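Similarities with probable monooxygenase (Photorhabdus luminescens, PDB 4HB9) binds flavin-adenine dinucleotide and probably works as a flavin-dependent monooxygenase of the aromatic-ring hydroxylase type. Local coordinates at residues G160-N165 / G317-N322. Sequence-based numbering, arbitrary orientation.
Sequences GADGSN and GDAIHN. With FAD (flavin-adenine dinucleotide), chain B.
Gly163 and Ala319 bring their backbones together, CA to CA 4.6 Å, where the loop following strand 157-160 meets the start of helix 318-321. Gly163, at phi 89°, has a backbone shape that calls for glycine and passes close to FAD C5B. Its carbonyl O accepts a CA-H...O contact from Ala319 CA at 3.2 Å, and the small methyl of Ala319 fits against Gly160 O, Gly163 O and Asp162 OD1, the last hydrogen-bonded to Ser166 OG. In the conformer given, one of two, chi1 of -63° sets Ser164 OG beside its backbone N, facing Asn322 O, to which it donates at 2.7 Å; this can pin the loop to the helix end. Gly317, with positive phi, suits glycine and brings its CA to 3.3 Å from FAD O2P. The Asp318 carboxylate can accept twice: OD1 from Asn322 ND2, above its plane, and OD2 from FAD O3' at 2.9 Å. Asp318 N donates to FAD O2P at 2.8 Å. One water joins Gly163 N, Ala319 N and FAD O2P; another links Ser164 N and Asp318 OD2 to FAD O2A. Asp162-Gly163 and Gly317-Asp318 correspond to the DG and GD motifs of class A flavoprotein hydroxylases; together the segments hold pyrophosphate and ribityl O3', and the helix-start N-H groups should favour the phosphate's negative charge.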
loop_
_atom_site.group_PDB
_atom_site.type_symbol
_atom_site.label_atom_id
_atom_site.label_comp_id
_atom_site.label_asym_id
_atom_site.label_seq_id
_atom_site.Cartn_x
_atom_site.Cartn_y
_atom_site.Cartn_z
ATOM N N GLY A 160 11.112 -9.846 -6.670
ATOM C CA GLY A 160 10.240 -10.059 -5.528
ATOM C C GLY A 160 9.361 -8.836 -5.378
ATOM O O GLY A 160 9.827 -7.784 -4.949
ATOM N N ALA A 161 8.099 -8.978 -5.789
ATOM C CA ALA A 161 7.060 -7.958 -5.580
ATOM C C ALA A 161 5.986 -8.543 -4.674
ATOM O O ALA A 161 4.774 -8.352 -4.885
ATOM C CB ALA A 161 6.488 -7.522 -6.917
ATOM N N ASP A 162 6.448 -9.274 -3.654
ATOM C CA ASP A 162 5.572 -10.164 -2.890
ATOM C C ASP A 162 5.175 -9.644 -1.512
ATOM O O ASP A 162 4.773 -10.424 -0.638
ATOM C CB ASP A 162 6.140 -11.601 -2.840
ATOM C CG ASP A 162 7.623 -11.673 -2.399
ATOM O OD1 ASP A 162 8.406 -10.693 -2.562
ATOM O OD2 ASP A 162 7.991 -12.769 -1.894
ATOM N N GLY A 163 5.270 -8.335 -1.314
ATOM C CA GLY A 163 4.649 -7.703 -0.150
ATOM C C GLY A 163 5.543 -7.650 1.082
ATOM O O GLY A 163 6.692 -8.102 1.059
ATOM N N SER A 164 4.977 -7.157 2.179
ATOM C CA SER A 164 5.766 -6.781 3.363
ATOM C C SER A 164 6.559 -7.927 4.001
ATOM O O SER A 164 7.648 -7.689 4.505
ATOM C CB SER A 164 4.871 -6.129 4.422
ATOM O OG SER A 164 4.303 -4.919 3.939
ATOM N N ASN A 165 6.015 -9.147 3.985
ATOM C CA ASN A 165 6.719 -10.324 4.537
ATOM C C ASN A 165 7.338 -11.185 3.435
ATOM O O ASN A 165 7.335 -12.415 3.509
ATOM C CB ASN A 165 5.763 -11.200 5.367
ATOM C CG ASN A 165 5.023 -10.407 6.441
ATOM O OD1 ASN A 165 5.609 -9.563 7.122
ATOM N ND2 ASN A 165 3.730 -10.665 6.584
ATOM N N GLY A 317 8.506 -2.629 -4.184
ATOM C CA GLY A 317 7.334 -2.418 -3.352
ATOM C C GLY A 317 7.593 -2.646 -1.880
ATOM O O GLY A 317 8.704 -2.400 -1.392
ATOM N N ASP A 318 6.549 -3.105 -1.180
ATOM C CA ASP A 318 6.598 -3.389 0.260
ATOM C C ASP A 318 7.647 -4.435 0.644
ATOM O O ASP A 318 8.189 -4.372 1.752
ATOM C CB ASP A 318 5.223 -3.799 0.792
ATOM C CG ASP A 318 4.246 -2.602 0.925
ATOM O OD1 ASP A 318 4.657 -1.447 0.702
ATOM O OD2 ASP A 318 3.058 -2.829 1.257
ATOM N N ALA A 319 7.959 -5.355 -0.266
ATOM C CA ALA A 319 9.048 -6.314 -0.074
ATOM C C ALA A 319 10.332 -5.665 0.419
ATOM O O ALA A 319 11.091 -6.284 1.174
ATOM C CB ALA A 319 9.317 -7.102 -1.352
ATOM N N ILE A 320 10.575 -4.428 0.004
ATOM C CA ILE A 320 11.784 -3.723 0.376
ATOM C C ILE A 320 11.532 -2.348 1.032
ATOM O O ILE A 320 12.455 -1.795 1.630
ATOM C CB ILE A 320 12.734 -3.649 -0.860
ATOM C CG1 ILE A 320 14.127 -3.157 -0.468
ATOM C CG2 ILE A 320 12.152 -2.782 -1.953
ATOM C CD1 ILE A 320 14.864 -4.065 0.493
ATOM N N HIS A 321 10.291 -1.840 0.976
ATOM C CA HIS A 321 9.909 -0.498 1.470
ATOM C C HIS A 321 9.136 -0.402 2.764
ATOM O O HIS A 321 9.208 0.627 3.439
ATOM C CB HIS A 321 8.924 0.162 0.492
ATOM C CG HIS A 321 9.557 0.630 -0.747
ATOM N ND1 HIS A 321 10.639 1.471 -0.733
ATOM C CD2 HIS A 321 9.301 0.353 -2.041
ATOM C CE1 HIS A 321 11.011 1.712 -1.976
ATOM N NE2 HIS A 321 10.228 1.026 -2.782
ATOM N N ASN A 322 8.299 -1.387 3.049
ATOM C CA ASN A 322 7.307 -1.234 4.124
ATOM C C ASN A 322 7.125 -2.515 4.855
ATOM O O ASN A 322 6.562 -3.451 4.306
ATOM C CB ASN A 322 5.934 -0.825 3.570
ATOM C CG ASN A 322 5.708 0.668 3.586
ATOM O OD1 ASN A 322 6.010 1.336 4.568
ATOM N ND2 ASN A 322 5.167 1.203 2.492
HETATM P PA FAD B . 0.943 -5.973 -2.510
HETATM O O1A FAD B . 0.106 -5.010 -3.310
HETATM O O2A FAD B . 0.662 -6.399 -1.109
HETATM O O5B FAD B . 1.156 -7.288 -3.398
HETATM C C5B FAD B . 1.886 -8.407 -2.931
HETATM C C4B FAD B . 1.389 -9.575 -3.759
HETATM O O4B FAD B . 2.279 -10.689 -3.564
HETATM C C3B FAD B . -0.032 -10.037 -3.380
HETATM O O3B FAD B . -0.840 -10.254 -4.538
HETATM C C2B FAD B . 0.241 -11.323 -2.627
HETATM O O2B FAD B . -0.799 -12.282 -2.665
HETATM C C1B FAD B . 1.487 -11.838 -3.361
HETATM N N9A FAD B . 2.316 -12.796 -2.627
HETATM C C8A FAD B . 2.745 -12.708 -1.340
HETATM N N7A FAD B . 3.562 -13.754 -1.025
HETATM C C5A FAD B . 3.640 -14.517 -2.136
HETATM C C6A FAD B . 4.332 -15.778 -2.469
HETATM N N6A FAD B . 5.055 -16.368 -1.489
HETATM N N1A FAD B . 4.176 -16.287 -3.708
HETATM C C2A FAD B . 3.448 -15.643 -4.649
HETATM N N3A FAD B . 2.789 -14.489 -4.425
HETATM C C4A FAD B . 2.854 -13.887 -3.191
HETATM N N1 FAD B . -0.698 3.249 -0.304
HETATM C C2 FAD B . -0.734 4.462 -0.900
HETATM O O2 FAD B . 0.218 4.857 -1.659
HETATM N N3 FAD B . -1.790 5.276 -0.711
HETATM C C4 FAD B . -2.825 5.006 0.090
HETATM O O4 FAD B . -3.767 5.833 0.216
HETATM C C4X FAD B . -2.836 3.727 0.806
HETATM N N5 FAD B . -3.859 3.360 1.631
HETATM C C5X FAD B . -3.810 2.170 2.272
HETATM C C6 FAD B . -4.831 1.792 3.136
HETATM C C7 FAD B . -4.806 0.564 3.802
HETATM C C7M FAD B . -5.922 0.152 4.743
HETATM C C8 FAD B . -3.669 -0.349 3.598
HETATM C C8M FAD B . -3.619 -1.691 4.295
HETATM C C9 FAD B . -2.644 0.023 2.734
HETATM C C9A FAD B . -2.658 1.242 2.057
HETATM N N10 FAD B . -1.611 1.615 1.185
HETATM C C10 FAD B . -1.666 2.851 0.551
HETATM C "C1'" FAD B . -0.421 0.766 0.968
HETATM C "C2'" FAD B . -0.531 -0.117 -0.274
HETATM O "O2'" FAD B . -1.759 -0.825 -0.290
HETATM C "C3'" FAD B . 0.628 -1.111 -0.277
HETATM O "O3'" FAD B . 1.821 -0.423 0.094
HETATM C "C4'" FAD B . 0.813 -1.712 -1.663
HETATM O "O4'" FAD B . -0.164 -2.723 -1.828
HETATM C "C5'" FAD B . 2.184 -2.326 -1.850
HETATM O "O5'" FAD B . 2.231 -2.846 -3.162
HETATM P P FAD B . 3.054 -4.210 -3.393
HETATM O O1P FAD B . 2.823 -4.538 -4.849
HETATM O O2P FAD B . 4.450 -4.032 -2.857
HETATM O O3P FAD B . 2.421 -5.350 -2.458
HETATM O O HOH W 1 6.320 -5.976 -2.780
HETATM O O HOH W 2 2.341 -5.758 1.191
#